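Local coordinates for putative exported protein (Bordetella pertussis Tohama I, PDB 2PFZ), which binds pyroglutamic acid as an extracytoplasmic solute receptor and probably delivers it to a tripartite ATP-independent periplasmic transporter, at residues E63-N68 against R142-V147; N71-Y76 against E103-S108; L81-T86 against T201-P206; L114-W119 against L205-V210. One frame throughout, in Å; residues are numbered along the deposited sequence.

In the fold
From the N terminus, contact 1 opens at 63-68, on the end of strand 61-65 and the short 3-10 segment after it, and closes on 142-147 at the start of helix 146-155. Contact 2 is nested inside that loop: 71-76 meets the end of helix 88-107. Contact 3, begun at 81-86, crosses both, running on to 201-206. Contact 4 opens after contact 2 has closed, pairs strand 111-118 with strand 207-213, and crosses contact 1; it ends on the same piece of chain as contact 3, sharing Leu205 and Pro206. Contacts 1 and 4 join the three-stranded antiparallel sheet to the pyroglutamic acid pocket, Tyr144 and Trp204 link contacts 1 and 3, and contact 2 lies farther out.

Contact 1: E63-N68 against R142-V147; sequences EILLTN and RAYSPV. With PCA (pyroglutamic acid), chain B.
A single direct hydrogen bond crosses between the segments: Asn68 ND2 donates an N-H to Tyr144 O over 2.9 Å. The donor lies in the carbonyl plane on a lone pair, yet the bond is bent (135° at the hydrogen), and the acceptor sits somewhat out of the Asn68 amide plane. Van der Waals contacts flank it. Leu65 and Tyr144 meet at about a right angle, Leu65 CD2 reaching Tyr144 CD2 at 3.6 Å, while Thr67 CB packs on Val147 CG1 at 3.7 Å and the Pro146 ring rests its CD near Thr67 O. These residues form a junction of a family 7 periplasmic solute-binding protein, where strand 61-65 turns into a short 3-10 segment beside the start of helix 146-155; Ser145 occupies the N-cap, its OG accepting a hydrogen bond from Thr148 N and a weak one from Val147 N. Ligand contacts make the last group. The Arg142 guanidinium grips the carboxylate with two bonds, NH1 to pyroglutamic acid OXT at 2.9 Å and NH2 to its O at 2.8 Å. With Tyr144 CG set between its backbone N and carbonyl carbon (chi1 65°), the ring lies flat under ligand CB, 3.8 Å above its centre, and its OH bonds to Trp204 NE1.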
loop_
_atom_site.group_PDB
_atom_site.type_symbol
_atom_site.label_atom_id
_atom_site.label_comp_id
_atom_site.label_asym_id
_atom_site.label_seq_id
_atom_site.Cartn_x
_atom_site.Cartn_y
_atom_site.Cartn_z
ATOM N N GLU A 63 -9.258 -4.789 -4.553
ATOM C CA GLU A 63 -7.928 -4.453 -4.041
ATOM C C GLU A 63 -7.987 -3.207 -3.144
ATOM O O GLU A 63 -8.523 -2.143 -3.550
ATOM C CB GLU A 63 -6.959 -4.205 -5.196
ATOM C CG GLU A 63 -5.530 -4.074 -4.681
ATOM C CD GLU A 63 -4.639 -3.247 -5.550
ATOM O OE1 GLU A 63 -5.079 -2.183 -6.079
ATOM O OE2 GLU A 63 -3.467 -3.659 -5.655
ATOM N N ILE A 64 -7.457 -3.336 -1.930
ATOM C CA ILE A 64 -7.385 -2.213 -1.003
ATOM C C ILE A 64 -5.924 -1.936 -0.609
ATOM O O ILE A 64 -5.052 -2.769 -0.848
ATOM C CB ILE A 64 -8.192 -2.447 0.312
ATOM C CG1 ILE A 64 -7.691 -3.692 1.064
ATOM C CG2 ILE A 64 -9.735 -2.481 0.069
ATOM C CD1 ILE A 64 -7.890 -3.602 2.563
ATOM N N LEU A 65 -5.687 -0.758 -0.033
ATOM C CA LEU A 65 -4.432 -0.413 0.624
ATOM C C LEU A 65 -4.726 -0.599 2.095
ATOM O O LEU A 65 -5.613 0.085 2.635
ATOM C CB LEU A 65 -4.104 1.062 0.395
ATOM C CG LEU A 65 -2.879 1.600 1.138
ATOM C CD1 LEU A 65 -1.638 1.050 0.500
ATOM C CD2 LEU A 65 -2.923 3.146 1.140
ATOM N N LEU A 66 -4.011 -1.508 2.749
ATOM C CA LEU A 66 -4.373 -1.867 4.135
ATOM C C LEU A 66 -4.448 -0.643 5.033
ATOM O O LEU A 66 -5.389 -0.492 5.813
ATOM C CB LEU A 66 -3.381 -2.874 4.724
ATOM C CG LEU A 66 -3.324 -4.248 4.053
ATOM C CD1 LEU A 66 -2.149 -5.075 4.539
ATOM C CD2 LEU A 66 -4.641 -4.969 4.275
ATOM N N THR A 67 -3.436 0.218 4.949
ATOM C CA THR A 67 -3.350 1.385 5.828
ATOM C C THR A 67 -4.486 2.413 5.671
ATOM O O THR A 67 -4.652 3.257 6.535
ATOM C CB THR A 67 -1.949 2.086 5.781
ATOM O OG1 THR A 67 -1.527 2.288 4.424
ATOM C CG2 THR A 67 -0.911 1.262 6.538
ATOM N N ASN A 68 -5.256 2.351 4.579
ATOM C CA ASN A 68 -6.444 3.204 4.474
ATOM C C ASN A 68 -7.446 2.904 5.576
ATOM O O ASN A 68 -8.334 3.736 5.867
ATOM C CB ASN A 68 -7.143 3.052 3.124
ATOM C CG ASN A 68 -6.653 4.034 2.086
ATOM O OD1 ASN A 68 -6.759 3.772 0.869
ATOM N ND2 ASN A 68 -6.151 5.186 2.541
ATOM N N ARG A 142 0.763 15.941 1.047
ATOM C CA ARG A 142 -0.299 15.074 0.554
ATOM C C ARG A 142 -0.252 13.731 1.293
ATOM O O ARG A 142 0.733 12.980 1.201
ATOM C CB ARG A 142 -0.168 14.882 -0.954
ATOM C CG ARG A 142 -1.145 13.839 -1.572
ATOM C CD ARG A 142 -0.465 12.456 -1.746
ATOM N NE ARG A 142 -1.366 11.430 -2.287
ATOM C CZ ARG A 142 -0.961 10.220 -2.672
ATOM N NH1 ARG A 142 0.338 9.890 -2.612
ATOM N NH2 ARG A 142 -1.856 9.346 -3.134
ATOM N N ALA A 143 -1.319 13.442 2.029
ATOM C CA ALA A 143 -1.457 12.148 2.676
ATOM C C ALA A 143 -2.199 11.241 1.717
ATOM O O ALA A 143 -2.947 11.709 0.865
ATOM C CB ALA A 143 -2.227 12.272 3.986
ATOM N N TYR A 144 -1.961 9.938 1.843
ATOM C CA TYR A 144 -2.746 8.939 1.120
ATOM C C TYR A 144 -3.440 7.984 2.103
ATOM O O TYR A 144 -4.119 7.036 1.693
ATOM C CB TYR A 144 -1.846 8.191 0.109
ATOM C CG TYR A 144 -0.719 7.343 0.688
ATOM C CD1 TYR A 144 0.622 7.696 0.486
ATOM C CD2 TYR A 144 -0.992 6.186 1.439
ATOM C CE1 TYR A 144 1.658 6.918 1.011
ATOM C CE2 TYR A 144 0.034 5.393 1.971
ATOM C CZ TYR A 144 1.369 5.771 1.740
ATOM O OH TYR A 144 2.406 5.009 2.228
ATOM N N SER A 145 -3.315 8.248 3.401
ATOM C CA SER A 145 -3.900 7.368 4.404
ATOM C C SER A 145 -3.978 8.115 5.728
ATOM O O SER A 145 -3.268 9.115 5.900
ATOM C CB SER A 145 -2.999 6.155 4.585
ATOM O OG SER A 145 -1.806 6.515 5.267
ATOM N N PRO A 146 -4.798 7.619 6.685
ATOM C CA PRO A 146 -4.782 8.187 8.055
ATOM C C PRO A 146 -3.389 8.177 8.679
ATOM O O PRO A 146 -3.032 9.078 9.463
ATOM C CB PRO A 146 -5.672 7.222 8.832
ATOM C CG PRO A 146 -6.656 6.738 7.784
ATOM C CD PRO A 146 -5.798 6.538 6.568
ATOM N N VAL A 147 -2.594 7.156 8.349
ATOM C CA VAL A 147 -1.331 6.947 9.065
ATOM C C VAL A 147 -0.305 7.959 8.549
ATOM O O VAL A 147 0.518 8.500 9.273
ATOM C CB VAL A 147 -0.868 5.453 8.941
ATOM C CG1 VAL A 147 -0.636 5.117 7.533
ATOM C CG2 VAL A 147 0.421 5.170 9.788
HETATM N N PCA B . 1.691 4.761 -3.644
HETATM C CA PCA B . 0.300 4.808 -3.155
HETATM C CB PCA B . 0.190 4.195 -1.758
HETATM C CG PCA B . 1.598 3.792 -1.362
HETATM C CD PCA B . 2.418 4.116 -2.576
HETATM O OE PCA B . 3.619 3.820 -2.682
HETATM C C PCA B . -0.073 6.268 -3.042
HETATM O O PCA B . -1.253 6.635 -2.968
HETATM O OXT PCA B . 0.839 7.110 -3.023
#

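Contact 2: N71-Y76 against E103-S108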
loop_
_atom_site.group_PDB
_atom_site.type_symbol
_atom_site.label_atom_id
_atom_site.label_comp_id
_atom_site.label_asym_id
_atom_site.label_seq_id
_atom_site.Cartn_x
_atom_site.Cartn_y
_atom_site.Cartn_z
ATOM N N ASN A 71 -7.934 3.433 10.906
ATOM C CA ASN A 71 -8.867 3.928 11.926
ATOM C C ASN A 71 -9.950 2.916 12.300
ATOM O O ASN A 71 -10.614 3.065 13.323
ATOM C CB ASN A 71 -9.446 5.297 11.546
ATOM C CG ASN A 71 -8.392 6.407 11.610
ATOM O OD1 ASN A 71 -8.510 7.431 10.949
ATOM N ND2 ASN A 71 -7.357 6.191 12.407
ATOM N N GLU A 72 -10.110 1.874 11.493
ATOM C CA GLU A 72 -11.155 0.890 11.769
ATOM C C GLU A 72 -10.652 -0.162 12.757
ATOM O O GLU A 72 -11.389 -0.604 13.634
ATOM C CB GLU A 72 -11.618 0.221 10.485
ATOM C CG GLU A 72 -12.460 1.075 9.533
ATOM C CD GLU A 72 -12.899 0.256 8.351
ATOM O OE1 GLU A 72 -12.799 -0.986 8.460
ATOM O OE2 GLU A 72 -13.346 0.828 7.336
ATOM N N ASP A 73 -9.393 -0.552 12.612
ATOM C CA ASP A 73 -8.786 -1.562 13.475
ATOM C C ASP A 73 -7.268 -1.453 13.382
ATOM O O ASP A 73 -6.753 -1.324 12.277
ATOM C CB ASP A 73 -9.222 -2.961 13.021
ATOM C CG ASP A 73 -8.797 -4.047 13.997
ATOM O OD1 ASP A 73 -7.609 -4.411 13.991
ATOM O OD2 ASP A 73 -9.654 -4.515 14.778
ATOM N N PRO A 74 -6.548 -1.553 14.526
ATOM C CA PRO A 74 -5.078 -1.471 14.536
ATOM C C PRO A 74 -4.355 -2.450 13.582
ATOM O O PRO A 74 -3.247 -2.150 13.133
ATOM C CB PRO A 74 -4.698 -1.757 16.007
ATOM C CG PRO A 74 -5.935 -1.623 16.800
ATOM C CD PRO A 74 -7.113 -1.715 15.887
ATOM N N VAL A 75 -4.961 -3.596 13.236
ATOM C CA VAL A 75 -4.255 -4.553 12.381
ATOM C C VAL A 75 -3.911 -3.926 11.033
ATOM O O VAL A 75 -2.919 -4.306 10.433
ATOM C CB VAL A 75 -5.063 -5.876 12.142
ATOM C CG1 VAL A 75 -6.249 -5.619 11.234
ATOM C CG2 VAL A 75 -4.143 -6.989 11.538
ATOM N N TYR A 76 -4.706 -2.947 10.601
ATOM C CA TYR A 76 -4.553 -2.297 9.296
ATOM C C TYR A 76 -3.411 -1.279 9.249
ATOM O O TYR A 76 -2.912 -0.964 8.169
ATOM C CB TYR A 76 -5.859 -1.608 8.895
ATOM C CG TYR A 76 -6.883 -2.607 8.467
ATOM C CD1 TYR A 76 -6.673 -3.391 7.311
ATOM C CD2 TYR A 76 -8.037 -2.816 9.217
ATOM C CE1 TYR A 76 -7.604 -4.352 6.922
ATOM C CE2 TYR A 76 -8.992 -3.784 8.827
ATOM C CZ TYR A 76 -8.759 -4.543 7.685
ATOM O OH TYR A 76 -9.670 -5.505 7.264
ATOM N N GLU A 103 -6.327 -11.987 8.499
ATOM C CA GLU A 103 -7.307 -12.985 8.083
ATOM C C GLU A 103 -8.422 -13.145 9.096
ATOM O O GLU A 103 -9.579 -13.255 8.718
ATOM C CB GLU A 103 -6.639 -14.332 7.838
ATOM C CG GLU A 103 -5.689 -14.341 6.669
ATOM C CD GLU A 103 -5.267 -15.726 6.304
ATOM O OE1 GLU A 103 -4.197 -16.157 6.762
ATOM O OE2 GLU A 103 -6.023 -16.400 5.587
ATOM N N LYS A 104 -8.074 -13.194 10.381
ATOM C CA LYS A 104 -9.075 -13.253 11.445
ATOM C C LYS A 104 -10.031 -12.049 11.394
ATOM O O LYS A 104 -11.263 -12.224 11.368
ATOM C CB LYS A 104 -8.407 -13.400 12.821
ATOM C CG LYS A 104 -9.366 -13.295 14.018
ATOM C CD LYS A 104 -8.646 -13.436 15.328
ATOM C CE LYS A 104 -9.588 -13.487 16.533
ATOM N NZ LYS A 104 -8.795 -13.397 17.824
ATOM N N LYS A 105 -9.469 -10.837 11.345
ATOM C CA LYS A 105 -10.289 -9.630 11.281
ATOM C C LYS A 105 -11.180 -9.628 10.049
ATOM O O LYS A 105 -12.364 -9.326 10.146
ATOM C CB LYS A 105 -9.412 -8.365 11.323
ATOM C CG LYS A 105 -10.187 -7.044 11.146
ATOM C CD LYS A 105 -10.951 -6.693 12.422
ATOM C CE LYS A 105 -11.902 -5.522 12.189
ATOM N NZ LYS A 105 -12.707 -5.361 13.419
ATOM N N LEU A 106 -10.617 -9.983 8.896
ATOM C CA LEU A 106 -11.403 -10.021 7.672
ATOM C C LEU A 106 -12.517 -11.063 7.771
ATOM O O LEU A 106 -13.650 -10.817 7.319
ATOM C CB LEU A 106 -10.516 -10.305 6.460
ATOM C CG LEU A 106 -9.678 -9.132 5.913
ATOM C CD1 LEU A 106 -8.625 -9.680 4.962
ATOM C CD2 LEU A 106 -10.537 -8.067 5.231
ATOM N N ALA A 107 -12.197 -12.211 8.361
ATOM C CA ALA A 107 -13.209 -13.266 8.557
ATOM C C ALA A 107 -14.417 -12.830 9.387
ATOM O O ALA A 107 -15.554 -13.229 9.059
ATOM C CB ALA A 107 -12.601 -14.529 9.112
ATOM N N SER A 108 -14.184 -12.015 10.423
ATOM C CA SER A 108 -15.249 -11.444 11.279
ATOM C C SER A 108 -16.241 -10.562 10.519
ATOM O O SER A 108 -17.325 -10.249 11.031
ATOM C CB SER A 108 -14.652 -10.645 12.445
ATOM O OG SER A 108 -14.183 -9.379 11.996
#
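Lys105 carries most of this contact, laying its aliphatic chain against the side chains of Asp73, Val75 and Tyr76. The buried part is mostly carbon on carbon, with the Tyr76 hydroxyl closest in. Lys105 CG lies 4.2 Å from both Val75 CG1 and Tyr76 CE2, the lysine side chain crossing that of the tyrosine at about a right angle, and Tyr76 OH comes within 3.4 Å of Leu106 CD2. Val75 CG1 also sits over one face of the Tyr76 ring, towards its rim. The outer, partly exposed side is looser: Asp73 and Lys105 approach from opposite directions, and their salt bridge is long, OD2 to NZ 3.4 Å, and its hydrogen bond weak. A bend at chi2 (75°) turns the lysine chain so that CD and CE run alongside the carboxylate before NZ reaches it. The other oxygen is better engaged, for Asp73 OD1 accepts a nearly straight bond from Val75 N at 2.9 Å through its anti lone pair, making an Asx turn that fixes the carboxylate. The 71-76 loop thus lies against the C-terminal part of helix 88-107, with Tyr76 also touching Leu102 and Val75 touching Phe101 of that helix, while Leu106 turns to Met111 and Leu113 on strand 111-118.

Contact 3: L81-T86 against T201-P206; sequences LPFLAT and TEAWLP
Phe83 lies with one ring face over Ala203 CA, its CE2 3.7 Å from Ala203 CB, where two irregular loops of the periplasmic-binding-protein fold meet: one leads from strand 61-65 into helix 88-107, the other joins strands 197-199 and 207-213. The ring extends past the alanine until CZ approaches Thr201 O, and the side chain also touches Leu272 and Thr273 of helix 266-287. Trp204 is turned differently. Its indole meets Pro82 CB obliquely at CE3, 4.2 Å away, and has Pro206 CB in plane at one edge; the indole NE1 reaches Tyr144, tying this loop to the ligand pocket. Thr86 sets its CB against Glu202 O at 3.2 Å, and Leu205 CD1, carried by a CG that lies opposite the carbonyl carbon (chi1 -72°), reaches over to Ala85 O. The backbones are joined directly where Phe83 N donates to Ala203 O at 2.9 Å. Waters add indirect links: one accepts from Leu205 N and donates to Ala85 O, another donates to both Thr86 O and Glu202 OE1. A third accepts from Leu84 N at 2.9 Å and sits beside Leu81 O and Ala203 O.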
loop_
_atom_site.group_PDB
_atom_site.type_symbol
_atom_site.label_atom_id
_atom_site.label_comp_id
_atom_site.label_asym_id
_atom_site.label_seq_id
_atom_site.Cartn_x
_atom_site.Cartn_y
_atom_site.Cartn_z
ATOM N N LEU A 81 3.625 1.853 9.854
ATOM C CA LEU A 81 4.428 2.437 10.953
ATOM C C LEU A 81 5.847 2.664 10.437
ATOM O O LEU A 81 6.415 1.731 9.879
ATOM C CB LEU A 81 4.465 1.473 12.144
ATOM C CG LEU A 81 3.118 1.230 12.830
ATOM C CD1 LEU A 81 3.296 0.178 13.953
ATOM C CD2 LEU A 81 2.514 2.532 13.376
ATOM N N PRO A 82 6.406 3.896 10.572
ATOM C CA PRO A 82 7.782 4.119 10.047
ATOM C C PRO A 82 8.897 3.469 10.861
ATOM O O PRO A 82 8.797 3.280 12.082
ATOM C CB PRO A 82 7.960 5.656 10.062
ATOM C CG PRO A 82 6.886 6.192 10.877
ATOM C CD PRO A 82 5.804 5.128 11.117
ATOM N N PHE A 83 9.948 3.094 10.153
ATOM C CA PHE A 83 11.150 2.538 10.763
ATOM C C PHE A 83 10.950 1.324 11.670
ATOM O O PHE A 83 11.548 1.205 12.732
ATOM C CB PHE A 83 12.002 3.683 11.356
ATOM C CG PHE A 83 12.615 4.506 10.267
ATOM C CD1 PHE A 83 13.807 4.086 9.683
ATOM C CD2 PHE A 83 11.955 5.600 9.736
ATOM C CE1 PHE A 83 14.358 4.770 8.627
ATOM C CE2 PHE A 83 12.540 6.307 8.647
ATOM C CZ PHE A 83 13.740 5.862 8.127
ATOM N N LEU A 84 10.084 0.434 11.198
ATOM C CA LEU A 84 9.828 -0.853 11.811
ATOM C C LEU A 84 10.288 -1.954 10.852
ATOM O O LEU A 84 10.935 -2.906 11.291
ATOM C CB LEU A 84 8.333 -1.001 12.123
ATOM C CG LEU A 84 7.906 -2.339 12.715
ATOM C CD1 LEU A 84 8.585 -2.612 14.044
ATOM C CD2 LEU A 84 6.400 -2.310 12.838
ATOM N N ALA A 85 9.964 -1.821 9.551
ATOM C CA ALA A 85 10.371 -2.788 8.549
ATOM C C ALA A 85 10.705 -1.982 7.311
ATOM O O ALA A 85 9.817 -1.463 6.622
ATOM C CB ALA A 85 9.248 -3.842 8.261
ATOM N N THR A 86 12.002 -1.847 7.046
ATOM C CA THR A 86 12.476 -0.838 6.105
ATOM C C THR A 86 13.163 -1.486 4.895
ATOM O O THR A 86 14.091 -0.931 4.320
ATOM C CB THR A 86 13.474 0.108 6.823
ATOM O OG1 THR A 86 14.512 -0.686 7.419
ATOM C CG2 THR A 86 12.764 0.926 7.919
ATOM N N THR A 201 14.083 7.408 1.865
ATOM C CA THR A 201 14.086 7.020 3.279
ATOM C C THR A 201 13.750 5.550 3.531
ATOM O O THR A 201 14.035 5.029 4.628
ATOM C CB THR A 201 13.152 7.907 4.123
ATOM O OG1 THR A 201 11.824 7.910 3.566
ATOM C CG2 THR A 201 13.695 9.347 4.135
ATOM N N GLU A 202 13.104 4.903 2.552
ATOM C CA GLU A 202 12.692 3.501 2.708
ATOM C C GLU A 202 12.045 3.316 4.081
ATOM O O GLU A 202 12.284 2.313 4.784
ATOM C CB GLU A 202 13.883 2.518 2.511
ATOM C CG GLU A 202 14.679 2.755 1.223
ATOM C CD GLU A 202 15.671 1.640 0.922
ATOM O OE1 GLU A 202 16.481 1.290 1.813
ATOM O OE2 GLU A 202 15.621 1.115 -0.216
ATOM N N ALA A 203 11.169 4.256 4.434
ATOM C CA ALA A 203 10.628 4.351 5.796
ATOM C C ALA A 203 9.663 3.244 6.160
ATOM O O ALA A 203 9.601 2.820 7.325
ATOM C CB ALA A 203 10.000 5.763 6.050
ATOM N N TRP A 204 8.915 2.768 5.166
ATOM C CA TRP A 204 8.015 1.628 5.363
ATOM C C TRP A 204 7.679 1.086 3.986
ATOM O O TRP A 204 8.033 1.702 2.979
ATOM C CB TRP A 204 6.746 2.017 6.165
ATOM C CG TRP A 204 5.774 2.926 5.492
ATOM C CD1 TRP A 204 4.659 2.555 4.757
ATOM C CD2 TRP A 204 5.788 4.351 5.509
ATOM N NE1 TRP A 204 4.008 3.682 4.281
ATOM C CE2 TRP A 204 4.678 4.798 4.735
ATOM C CE3 TRP A 204 6.650 5.307 6.084
ATOM C CZ2 TRP A 204 4.398 6.159 4.537
ATOM C CZ3 TRP A 204 6.369 6.675 5.887
ATOM C CH2 TRP A 204 5.254 7.086 5.106
ATOM N N LEU A 205 6.993 -0.055 3.947
ATOM C CA LEU A 205 6.535 -0.634 2.703
ATOM C C LEU A 205 5.059 -1.011 2.895
ATOM O O LEU A 205 4.743 -2.091 3.389
ATOM C CB LEU A 205 7.365 -1.854 2.248
ATOM C CG LEU A 205 8.802 -1.693 1.704
ATOM C CD1 LEU A 205 9.768 -1.441 2.861
ATOM C CD2 LEU A 205 9.268 -2.927 0.917
ATOM N N PRO A 206 4.161 -0.129 2.462
ATOM C CA PRO A 206 2.761 -0.401 2.752
ATOM C C PRO A 206 2.247 -1.430 1.752
ATOM O O PRO A 206 2.669 -1.429 0.599
ATOM C CB PRO A 206 2.095 0.958 2.508
ATOM C CG PRO A 206 2.921 1.610 1.446
ATOM C CD PRO A 206 4.336 1.037 1.578
HETATM O O HOH W 1 8.477 0.603 8.751
HETATM O O HOH W 2 6.985 -1.441 6.590
HETATM O O HOH W 3 16.514 1.021 4.396
#

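Contact 4: L114-W119 against L205-V210; sequences LYSVAW and LPKNAV. With PCA (pyroglutamic acid), chain B.
The Trp119 indole has pyroglutamic acid over one face, ligand CD standing 3.3 Å above the plane towards the rim, while Pro206 O and Asn208 OD1 lie at its edge in the ring plane. Trp119 NE1 donates to Asn208 OD1 at 2.8 Å; the amide is turned 86° from the indole, and NE1 comes from above the carbonyl plane. Asn208 ND2 has a weak bond to Glu63 OE2, which may help hold the amide in this turn. At the other end, Val210 CG2 makes a CH-pi contact over the Tyr115 face, 3.9 Å from the ring centroid. Residues 114-118 and 207-210 run antiparallel, 162° between their directions, within the three-stranded sheet, and Leu114 and Tyr115 both face Val210 in a classic beta bulge. Val117 and Asn208 form a hydrogen-bonded pair, N to O 3.0 Å in both directions. Asn208 O also takes the Ser116 hydroxyl at 2.8 Å, the two donors arriving from opposite faces of its plane; Ser116 OG gets there by lying anti to its own backbone N (chi1 -176°). The Lys207 chain bends at chi3 and chi4, bringing CE 3.3 Å from Ser116 OG and NZ to a salt bridge with Asp79.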
loop_
_atom_site.group_PDB
_atom_site.type_symbol
_atom_site.label_atom_id
_atom_site.label_comp_id
_atom_site.label_asym_id
_atom_site.label_seq_id
_atom_site.Cartn_x
_atom_site.Cartn_y
_atom_site.Cartn_z
ATOM N N LEU A 114 -6.954 -12.865 -0.140
ATOM C CA LEU A 114 -6.470 -13.696 -1.239
ATOM C C LEU A 114 -4.956 -13.592 -1.383
ATOM O O LEU A 114 -4.264 -14.595 -1.403
ATOM C CB LEU A 114 -7.208 -13.399 -2.554
ATOM C CG LEU A 114 -6.843 -14.361 -3.701
ATOM C CD1 LEU A 114 -7.354 -15.775 -3.408
ATOM C CD2 LEU A 114 -7.381 -13.891 -5.001
ATOM N N TYR A 115 -4.447 -12.381 -1.505
ATOM C CA TYR A 115 -3.012 -12.159 -1.494
ATOM C C TYR A 115 -2.711 -10.708 -1.153
ATOM O O TYR A 115 -3.599 -9.873 -1.211
ATOM C CB TYR A 115 -2.393 -12.563 -2.807
ATOM C CG TYR A 115 -2.666 -11.668 -3.991
ATOM C CD1 TYR A 115 -3.746 -11.918 -4.851
ATOM C CD2 TYR A 115 -1.805 -10.594 -4.298
ATOM C CE1 TYR A 115 -3.964 -11.129 -5.971
ATOM C CE2 TYR A 115 -2.016 -9.802 -5.436
ATOM C CZ TYR A 115 -3.107 -10.078 -6.257
ATOM O OH TYR A 115 -3.336 -9.303 -7.378
ATOM N N SER A 116 -1.470 -10.436 -0.753
ATOM C CA SER A 116 -1.079 -9.087 -0.346
ATOM C C SER A 116 0.313 -8.794 -0.898
ATOM O O SER A 116 1.194 -9.664 -0.826
ATOM C CB SER A 116 -1.074 -8.970 1.184
ATOM O OG SER A 116 -0.795 -7.632 1.645
ATOM N N VAL A 117 0.494 -7.612 -1.503
ATOM C CA VAL A 117 1.815 -7.254 -1.992
ATOM C C VAL A 117 2.276 -5.874 -1.571
ATOM O O VAL A 117 1.489 -4.954 -1.490
ATOM C CB VAL A 117 2.126 -7.602 -3.504
ATOM C CG1 VAL A 117 1.006 -8.396 -4.257
ATOM C CG2 VAL A 117 2.743 -6.463 -4.294
ATOM N N ALA A 118 3.565 -5.770 -1.274
ATOM C CA ALA A 118 4.130 -4.513 -0.795
ATOM C C ALA A 118 4.388 -3.556 -1.943
ATOM O O ALA A 118 4.924 -3.947 -2.971
ATOM C CB ALA A 118 5.442 -4.771 -0.047
ATOM N N TRP A 119 4.000 -2.300 -1.739
ATOM C CA TRP A 119 4.490 -1.178 -2.538
ATOM C C TRP A 119 5.990 -1.032 -2.232
ATOM O O TRP A 119 6.466 -1.525 -1.208
ATOM C CB TRP A 119 3.792 0.116 -2.096
ATOM C CG TRP A 119 2.372 0.308 -2.579
ATOM C CD1 TRP A 119 1.230 -0.103 -1.959
ATOM C CD2 TRP A 119 1.972 1.015 -3.742
ATOM N NE1 TRP A 119 0.121 0.304 -2.669
ATOM C CE2 TRP A 119 0.551 0.979 -3.789
ATOM C CE3 TRP A 119 2.666 1.649 -4.774
ATOM C CZ2 TRP A 119 -0.173 1.581 -4.809
ATOM C CZ3 TRP A 119 1.943 2.242 -5.794
ATOM C CH2 TRP A 119 0.535 2.215 -5.798
ATOM N N LEU A 205 6.993 -0.055 3.947
ATOM C CA LEU A 205 6.535 -0.634 2.703
ATOM C C LEU A 205 5.059 -1.011 2.895
ATOM O O LEU A 205 4.743 -2.091 3.389
ATOM C CB LEU A 205 7.365 -1.854 2.248
ATOM C CG LEU A 205 8.802 -1.693 1.704
ATOM C CD1 LEU A 205 9.768 -1.441 2.861
ATOM C CD2 LEU A 205 9.268 -2.927 0.917
ATOM N N PRO A 206 4.161 -0.129 2.462
ATOM C CA PRO A 206 2.761 -0.401 2.752
ATOM C C PRO A 206 2.247 -1.430 1.752
ATOM O O PRO A 206 2.669 -1.429 0.599
ATOM C CB PRO A 206 2.095 0.958 2.508
ATOM C CG PRO A 206 2.921 1.610 1.446
ATOM C CD PRO A 206 4.336 1.037 1.578
ATOM N N LYS A 207 1.332 -2.295 2.175
ATOM C CA LYS A 207 0.821 -3.330 1.256
ATOM C C LYS A 207 -0.575 -3.018 0.751
ATOM O O LYS A 207 -1.380 -2.420 1.462
ATOM C CB LYS A 207 0.812 -4.707 1.936
ATOM C CG LYS A 207 2.201 -5.187 2.440
ATOM C CD LYS A 207 2.189 -6.658 2.947
ATOM C CE LYS A 207 1.248 -6.829 4.130
ATOM N NZ LYS A 207 1.572 -5.865 5.234
ATOM N N ASN A 208 -0.841 -3.430 -0.482
ATOM C CA ASN A 208 -2.221 -3.660 -0.943
ATOM C C ASN A 208 -2.635 -5.080 -0.611
ATOM O O ASN A 208 -1.778 -5.941 -0.378
ATOM C CB ASN A 208 -2.328 -3.388 -2.445
ATOM C CG ASN A 208 -2.237 -1.914 -2.765
ATOM O OD1 ASN A 208 -2.184 -1.075 -1.862
ATOM N ND2 ASN A 208 -2.209 -1.584 -4.048
ATOM N N ALA A 209 -3.941 -5.334 -0.591
ATOM C CA ALA A 209 -4.452 -6.664 -0.353
ATOM C C ALA A 209 -5.626 -6.861 -1.281
ATOM O O ALA A 209 -6.461 -5.961 -1.463
ATOM C CB ALA A 209 -4.927 -6.825 1.098
ATOM N N VAL A 210 -5.700 -8.058 -1.847
ATOM C CA VAL A 210 -6.867 -8.418 -2.638
ATOM C C VAL A 210 -7.770 -9.254 -1.731
ATOM O O VAL A 210 -7.356 -10.304 -1.228
ATOM C CB VAL A 210 -6.464 -9.170 -3.905
ATOM C CG1 VAL A 210 -7.711 -9.728 -4.623
ATOM C CG2 VAL A 210 -5.674 -8.223 -4.826
HETATM N N PCA B . 1.691 4.761 -3.644
HETATM C CA PCA B . 0.300 4.808 -3.155
HETATM C CB PCA B . 0.190 4.195 -1.758
HETATM C CG PCA B . 1.598 3.792 -1.362
HETATM C CD PCA B . 2.418 4.116 -2.576
HETATM O OE PCA B . 3.619 3.820 -2.682
HETATM C C PCA B . -0.073 6.268 -3.042
HETATM O O PCA B . -1.253 6.635 -2.968
HETATM O OXT PCA B . 0.839 7.110 -3.023
HETATM O O HOH W 4 -2.362 -7.285 -2.990
#